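Local atomic coordinates of interferon-activable protein 202 (Mus musculus, PDB entry 4L5Q), a protein that binds double-stranded DNA without sequence specificity through its first HIN-200 domain and restrains innate immune signalling by preventing activation of the AIM2 inflammasome. Residues Tyr127-Val132 with Gly169-Leu174; His162-Glu167 with Ser194-Glu199. All blocks are in the same frame, centred on the assembly; numbering follows the deposited sequence.

Contact 1: residues Tyr127-Val132 with Gly169-Leu174; sequences YGVFAV and GDKLQL
Val132 meets Leu172 through one methyl branch. Its CG2 lies 3.5 Å from Leu172 CG, and the two side chains cross obliquely. The valine torsion sets this up: CG1 is anti to the backbone N (chi1 177°), which leaves CG2 beside that N and on the side of the partner strand. Phe144 of strand 141-147 touches both residues. Leu174 packs on the same face, further along. Its CD1 sits 3.7 Å from Phe130 CD2, and leucine and phenylalanine side chains cross at about a right angle. Ile196 continues this apolar layer beyond Leu172 and Leu174.

The strands run antiparallel, at 151° between their short axes. They pair within the curled sheet of the second OB-fold of this HIN-200 domain. Gly128 pairs with Leu174 and Phe130 with Leu172, each through two backbone hydrogen bonds. The bond from Leu172 N to Phe130 O measures 2.7 Å. Val132 N then bonds to Asp170 O at 2.9 Å, and Gly169 N returns a bond to Val132 O at 3.0 Å, so the pairing runs on into the loop residues before strand 171-180.

On the other face, Val129 CG1 touches Lys171 CE at 3.9 Å. Lys171 bends at chi2 and chi3, and its aliphatic part lies against the valine. Val129 CG2 meets Gln173 CG at 4.1 Å.

Contact 2: residues His162-Glu167 with Ser194-Glu199; sequences HNINYE and SFIKGE
Tyr166 holds CG anti to its carbonyl carbon (chi1 -47°), and the ring extends from the loop to strand 195-197. Ile196 turns to meet it: CG2 stands opposite its own backbone N, while CG1 takes the place beside that N (chi1 -50°). This brings the CG2 methyl up to the ring. It lies 3.5 Å from Tyr166 CE2, and the methyl comes in at a slant to the ring.

The ring also meets the backbone that follows. Tyr166 CE1 is 3.7 Å from Gly198 N. At the phenol end, Tyr166 OH is 3.4 Å from Lys197 CA. The side chain of Lys197 starts off away from the loop. Ile164 adds a smaller contact two residues before the tyrosine, with its CG2 4.2 Å from Ile196 CD1.

This contact joins the irregular loop between strands 152-157 and 171-180 to the last strand of the second OB-fold. Ile164 and Ile196 both touch Trp157, so the apolar patch continues onto strand 152-157. The backbone Tyr166 O accepts a hydrogen bond from Lys135 NZ.

With the ring of Tyr166 cut back to an alanine, a gap is likely to open beside Ile196 CG2, and the backbone at Lys197 and Gly198 would probably lose its neighbour. Tyr166 contributes the largest share of the buried surface, and its partners are mostly a methyl group and backbone atoms. Apolar contact of the ring with Ile196 and the backbone carries much of this meeting, and the hydroxyl lies next to the polar backbone of strand 195-197.

The two contacts lie with their centres 9 Å apart in the second OB-fold of the HIN-200 domain. They alternate along the chain: 127-132, 162-167, 169-174, then 194-199. Strands 171-180 and 195-197 are neighbours in one sheet, and this joins contact 1 to contact 2. Strand 171-180 thus has both strand 125-138 and strand 195-197 as sheet neighbours. A probable backbone hydrogen bond links the contacts, with Gln173 N 2.7 Å from Lys197 O. Side chains meet too: Leu172 CD2 packs 3.3 Å from Tyr166 CG. The chain's last strand therefore lies beside strand 171-180 in the second OB-fold, with the 162-167 loop packed on it.

Contact 1: residues Tyr127-Val132 with Gly169-Leu174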
loop_
_atom_site.group_PDB
_atom_site.type_symbol
_atom_site.label_atom_id
_atom_site.label_comp_id
_atom_site.label_asym_id
_atom_site.label_seq_id
_atom_site.Cartn_x
_atom_site.Cartn_y
_atom_site.Cartn_z
ATOM N N TYR A 127 0.487 -1.351 -6.315
ATOM C CA TYR A 127 -0.119 -0.063 -5.997
ATOM C C TYR A 127 -0.157 0.759 -7.278
ATOM O O TYR A 127 0.650 0.530 -8.186
ATOM C CB TYR A 127 0.745 0.695 -4.990
ATOM C CG TYR A 127 0.881 0.057 -3.632
ATOM C CD1 TYR A 127 1.667 -1.075 -3.447
ATOM C CD2 TYR A 127 0.248 0.606 -2.527
ATOM C CE1 TYR A 127 1.802 -1.649 -2.197
ATOM C CE2 TYR A 127 0.375 0.041 -1.278
ATOM C CZ TYR A 127 1.154 -1.085 -1.119
ATOM O OH TYR A 127 1.285 -1.651 0.128
ATOM N N GLY A 128 -1.077 1.716 -7.361
ATOM C CA GLY A 128 -1.110 2.610 -8.506
ATOM C C GLY A 128 -2.470 3.192 -8.847
ATOM O O GLY A 128 -3.485 2.839 -8.244
ATOM N N VAL A 129 -2.476 4.094 -9.827
ATOM C CA VAL A 129 -3.696 4.727 -10.319
ATOM C C VAL A 129 -3.999 4.211 -11.723
ATOM O O VAL A 129 -3.157 4.315 -12.619
ATOM C CB VAL A 129 -3.538 6.259 -10.363
ATOM C CG1 VAL A 129 -4.803 6.917 -10.896
ATOM C CG2 VAL A 129 -3.192 6.794 -8.979
ATOM N N PHE A 130 -5.189 3.649 -11.914
ATOM C CA PHE A 130 -5.546 3.040 -13.196
ATOM C C PHE A 130 -6.954 3.426 -13.638
ATOM O O PHE A 130 -7.841 3.639 -12.806
ATOM C CB PHE A 130 -5.453 1.515 -13.102
ATOM C CG PHE A 130 -4.153 1.018 -12.539
ATOM C CD1 PHE A 130 -3.064 0.790 -13.369
ATOM C CD2 PHE A 130 -4.018 0.780 -11.177
ATOM C CE1 PHE A 130 -1.856 0.332 -12.853
ATOM C CE2 PHE A 130 -2.813 0.319 -10.649
ATOM C CZ PHE A 130 -1.731 0.096 -11.489
ATOM N N ALA A 131 -7.164 3.505 -14.948
ATOM C CA ALA A 131 -8.495 3.769 -15.491
ATOM C C ALA A 131 -9.295 2.475 -15.570
ATOM O O ALA A 131 -8.741 1.421 -15.878
ATOM C CB ALA A 131 -8.390 4.415 -16.869
ATOM N N VAL A 132 -10.595 2.550 -15.300
ATOM C CA VAL A 132 -11.463 1.378 -15.421
ATOM C C VAL A 132 -12.025 1.248 -16.835
ATOM O O VAL A 132 -12.714 2.150 -17.315
ATOM C CB VAL A 132 -12.642 1.450 -14.437
ATOM C CG1 VAL A 132 -13.561 0.259 -14.629
ATOM C CG2 VAL A 132 -12.138 1.507 -13.015
ATOM N N GLY A 169 -14.681 4.360 -16.814
ATOM C CA GLY A 169 -14.113 5.676 -17.059
ATOM C C GLY A 169 -13.518 6.347 -15.834
ATOM O O GLY A 169 -12.758 7.314 -15.957
ATOM N N ASP A 170 -13.867 5.852 -14.648
ATOM C CA ASP A 170 -13.287 6.378 -13.416
ATOM C C ASP A 170 -11.855 5.894 -13.256
ATOM O O ASP A 170 -11.472 4.865 -13.816
ATOM C CB ASP A 170 -14.097 5.934 -12.195
ATOM C CG ASP A 170 -15.491 6.527 -12.165
ATOM O OD1 ASP A 170 -15.691 7.615 -12.746
ATOM O OD2 ASP A 170 -16.384 5.904 -11.546
ATOM N N LYS A 171 -11.063 6.634 -12.488
ATOM C CA LYS A 171 -9.713 6.196 -12.156
ATOM C C LYS A 171 -9.669 5.696 -10.716
ATOM O O LYS A 171 -10.161 6.358 -9.796
ATOM C CB LYS A 171 -8.697 7.318 -12.379
ATOM C CG LYS A 171 -8.649 7.804 -13.819
ATOM C CD LYS A 171 -7.223 8.085 -14.283
ATOM C CE LYS A 171 -6.586 9.222 -13.497
ATOM N NZ LYS A 171 -5.260 9.614 -14.055
ATOM N N LEU A 172 -9.105 4.506 -10.534
ATOM C CA LEU A 172 -9.018 3.887 -9.218
ATOM C C LEU A 172 -7.623 4.045 -8.657
ATOM O O LEU A 172 -6.635 3.910 -9.383
ATOM C CB LEU A 172 -9.314 2.390 -9.316
ATOM C CG LEU A 172 -10.690 1.993 -9.829
ATOM C CD1 LEU A 172 -10.995 0.530 -9.544
ATOM C CD2 LEU A 172 -11.712 2.895 -9.195
ATOM N N GLN A 173 -7.532 4.322 -7.364
ATOM C CA GLN A 173 -6.252 4.193 -6.690
ATOM C C GLN A 173 -6.244 2.881 -5.914
ATOM O O GLN A 173 -7.008 2.710 -4.963
ATOM C CB GLN A 173 -5.981 5.384 -5.772
ATOM C CG GLN A 173 -4.533 5.440 -5.304
ATOM C CD GLN A 173 -4.185 6.742 -4.621
ATOM O OE1 GLN A 173 -5.055 7.576 -4.363
ATOM N NE2 GLN A 173 -2.904 6.927 -4.325
ATOM N N LEU A 174 -5.393 1.951 -6.342
ATOM C CA LEU A 174 -5.304 0.634 -5.717
ATOM C C LEU A 174 -4.161 0.594 -4.706
ATOM O O LEU A 174 -3.095 1.181 -4.929
ATOM C CB LEU A 174 -5.105 -0.455 -6.780
ATOM C CG LEU A 174 -6.083 -0.488 -7.960
ATOM C CD1 LEU A 174 -5.733 -1.609 -8.930
ATOM C CD2 LEU A 174 -7.516 -0.627 -7.481
#

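Contact 2: residues His162-Glu167 with Ser194-Glu199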
loop_
_atom_site.group_PDB
_atom_site.type_symbol
_atom_site.label_atom_id
_atom_site.label_comp_id
_atom_site.label_asym_id
_atom_site.label_seq_id
_atom_site.Cartn_x
_atom_site.Cartn_y
_atom_site.Cartn_z
ATOM N N HIS A 162 -19.158 -2.457 -0.259
ATOM C CA HIS A 162 -20.019 -1.366 0.176
ATOM C C HIS A 162 -19.719 -0.075 -0.581
ATOM O O HIS A 162 -20.626 0.570 -1.113
ATOM C CB HIS A 162 -19.895 -1.143 1.686
ATOM C CG HIS A 162 -20.566 0.106 2.166
ATOM N ND1 HIS A 162 -21.906 0.356 1.966
ATOM C CD2 HIS A 162 -20.077 1.181 2.829
ATOM C CE1 HIS A 162 -22.216 1.531 2.487
ATOM N NE2 HIS A 162 -21.125 2.051 3.018
ATOM N N ASN A 163 -18.444 0.298 -0.629
ATOM C CA ASN A 163 -18.042 1.545 -1.276
ATOM C C ASN A 163 -17.260 1.343 -2.573
ATOM O O ASN A 163 -16.487 2.214 -2.975
ATOM C CB ASN A 163 -17.242 2.423 -0.307
ATOM C CG ASN A 163 -18.124 3.127 0.709
ATOM O OD1 ASN A 163 -19.229 3.564 0.391
ATOM N ND2 ASN A 163 -17.636 3.239 1.941
ATOM N N ILE A 164 -17.469 0.199 -3.224
ATOM C CA ILE A 164 -16.806 -0.098 -4.494
ATOM C C ILE A 164 -17.812 0.030 -5.642
ATOM O O ILE A 164 -18.169 -0.952 -6.300
ATOM C CB ILE A 164 -16.151 -1.504 -4.489
ATOM C CG1 ILE A 164 -15.453 -1.772 -3.150
ATOM C CG2 ILE A 164 -15.174 -1.645 -5.655
ATOM C CD1 ILE A 164 -14.375 -0.751 -2.786
ATOM N N ASN A 165 -18.265 1.258 -5.870
ATOM C CA ASN A 165 -19.294 1.533 -6.863
ATOM C C ASN A 165 -18.746 2.304 -8.054
ATOM O O ASN A 165 -19.507 2.880 -8.835
ATOM C CB ASN A 165 -20.443 2.313 -6.222
ATOM C CG ASN A 165 -19.986 3.168 -5.052
ATOM O OD1 ASN A 165 -20.105 2.768 -3.894
ATOM N ND2 ASN A 165 -19.450 4.348 -5.350
ATOM N N TYR A 166 -17.422 2.313 -8.182
ATOM C CA TYR A 166 -16.744 3.029 -9.255
ATOM C C TYR A 166 -17.242 2.554 -10.606
ATOM O O TYR A 166 -17.666 1.409 -10.754
ATOM C CB TYR A 166 -15.237 2.820 -9.156
ATOM C CG TYR A 166 -14.706 3.020 -7.758
ATOM C CD1 TYR A 166 -14.476 4.295 -7.259
ATOM C CD2 TYR A 166 -14.434 1.935 -6.937
ATOM C CE1 TYR A 166 -13.993 4.485 -5.981
ATOM C CE2 TYR A 166 -13.953 2.113 -5.657
ATOM C CZ TYR A 166 -13.731 3.391 -5.184
ATOM O OH TYR A 166 -13.248 3.576 -3.907
ATOM N N GLU A 167 -17.202 3.436 -11.594
ATOM C CA GLU A 167 -17.781 3.100 -12.883
ATOM C C GLU A 167 -16.785 3.168 -14.024
ATOM O O GLU A 167 -15.652 3.629 -13.856
ATOM C CB GLU A 167 -18.988 3.993 -13.171
ATOM C CG GLU A 167 -20.062 3.896 -12.102
ATOM C CD GLU A 167 -21.403 4.381 -12.582
ATOM O OE1 GLU A 167 -21.431 5.156 -13.558
ATOM O OE2 GLU A 167 -22.425 3.982 -11.988
ATOM N N SER A 194 -5.859 -5.048 0.996
ATOM C CA SER A 194 -6.189 -4.351 -0.238
ATOM C C SER A 194 -7.172 -3.217 0.029
ATOM O O SER A 194 -8.066 -3.348 0.866
ATOM C CB SER A 194 -6.738 -5.331 -1.272
ATOM O OG SER A 194 -5.757 -6.297 -1.600
ATOM N N PHE A 195 -6.984 -2.099 -0.670
ATOM C CA PHE A 195 -7.808 -0.914 -0.463
ATOM C C PHE A 195 -7.982 -0.172 -1.778
ATOM O O PHE A 195 -7.023 -0.006 -2.538
ATOM C CB PHE A 195 -7.159 -0.001 0.580
ATOM C CG PHE A 195 -7.960 1.232 0.903
ATOM C CD1 PHE A 195 -9.204 1.131 1.523
ATOM C CD2 PHE A 195 -7.454 2.497 0.617
ATOM C CE1 PHE A 195 -9.942 2.270 1.835
ATOM C CE2 PHE A 195 -8.180 3.642 0.925
ATOM C CZ PHE A 195 -9.429 3.530 1.533
ATOM N N ILE A 196 -9.208 0.261 -2.048
ATOM C CA ILE A 196 -9.499 1.053 -3.237
ATOM C C ILE A 196 -10.054 2.422 -2.838
ATOM O O ILE A 196 -10.766 2.551 -1.843
ATOM C CB ILE A 196 -10.500 0.341 -4.169
ATOM C CG1 ILE A 196 -10.062 -1.098 -4.430
ATOM C CG2 ILE A 196 -10.640 1.082 -5.487
ATOM C CD1 ILE A 196 -10.953 -1.832 -5.430
ATOM N N LYS A 197 -9.704 3.439 -3.620
ATOM C CA LYS A 197 -10.126 4.808 -3.364
ATOM C C LYS A 197 -10.174 5.557 -4.694
ATOM O O LYS A 197 -9.401 5.261 -5.602
ATOM C CB LYS A 197 -9.136 5.487 -2.410
ATOM C CG LYS A 197 -9.392 6.967 -2.167
ATOM C CD LYS A 197 -8.105 7.701 -1.805
ATOM C CE LYS A 197 -7.504 7.193 -0.507
ATOM N NZ LYS A 197 -6.252 7.925 -0.152
ATOM N N GLY A 198 -11.082 6.520 -4.818
ATOM C CA GLY A 198 -11.128 7.360 -6.002
ATOM C C GLY A 198 -9.955 8.322 -6.067
ATOM O O GLY A 198 -8.921 8.084 -5.439
ATOM N N GLU A 199 -10.120 9.406 -6.824
ATOM C CA GLU A 199 -9.074 10.416 -7.005
ATOM C C GLU A 199 -7.801 9.811 -7.588
ATOM O O GLU A 199 -6.696 10.069 -7.105
ATOM C CB GLU A 199 -8.762 11.132 -5.686
ATOM C CG GLU A 199 -9.983 11.693 -4.975
ATOM C CD GLU A 199 -9.655 12.232 -3.595
ATOM O OE1 GLU A 199 -8.788 13.126 -3.490
ATOM O OE2 GLU A 199 -10.261 11.752 -2.615
ATOM O OXT GLU A 199 -7.853 9.043 -8.549
#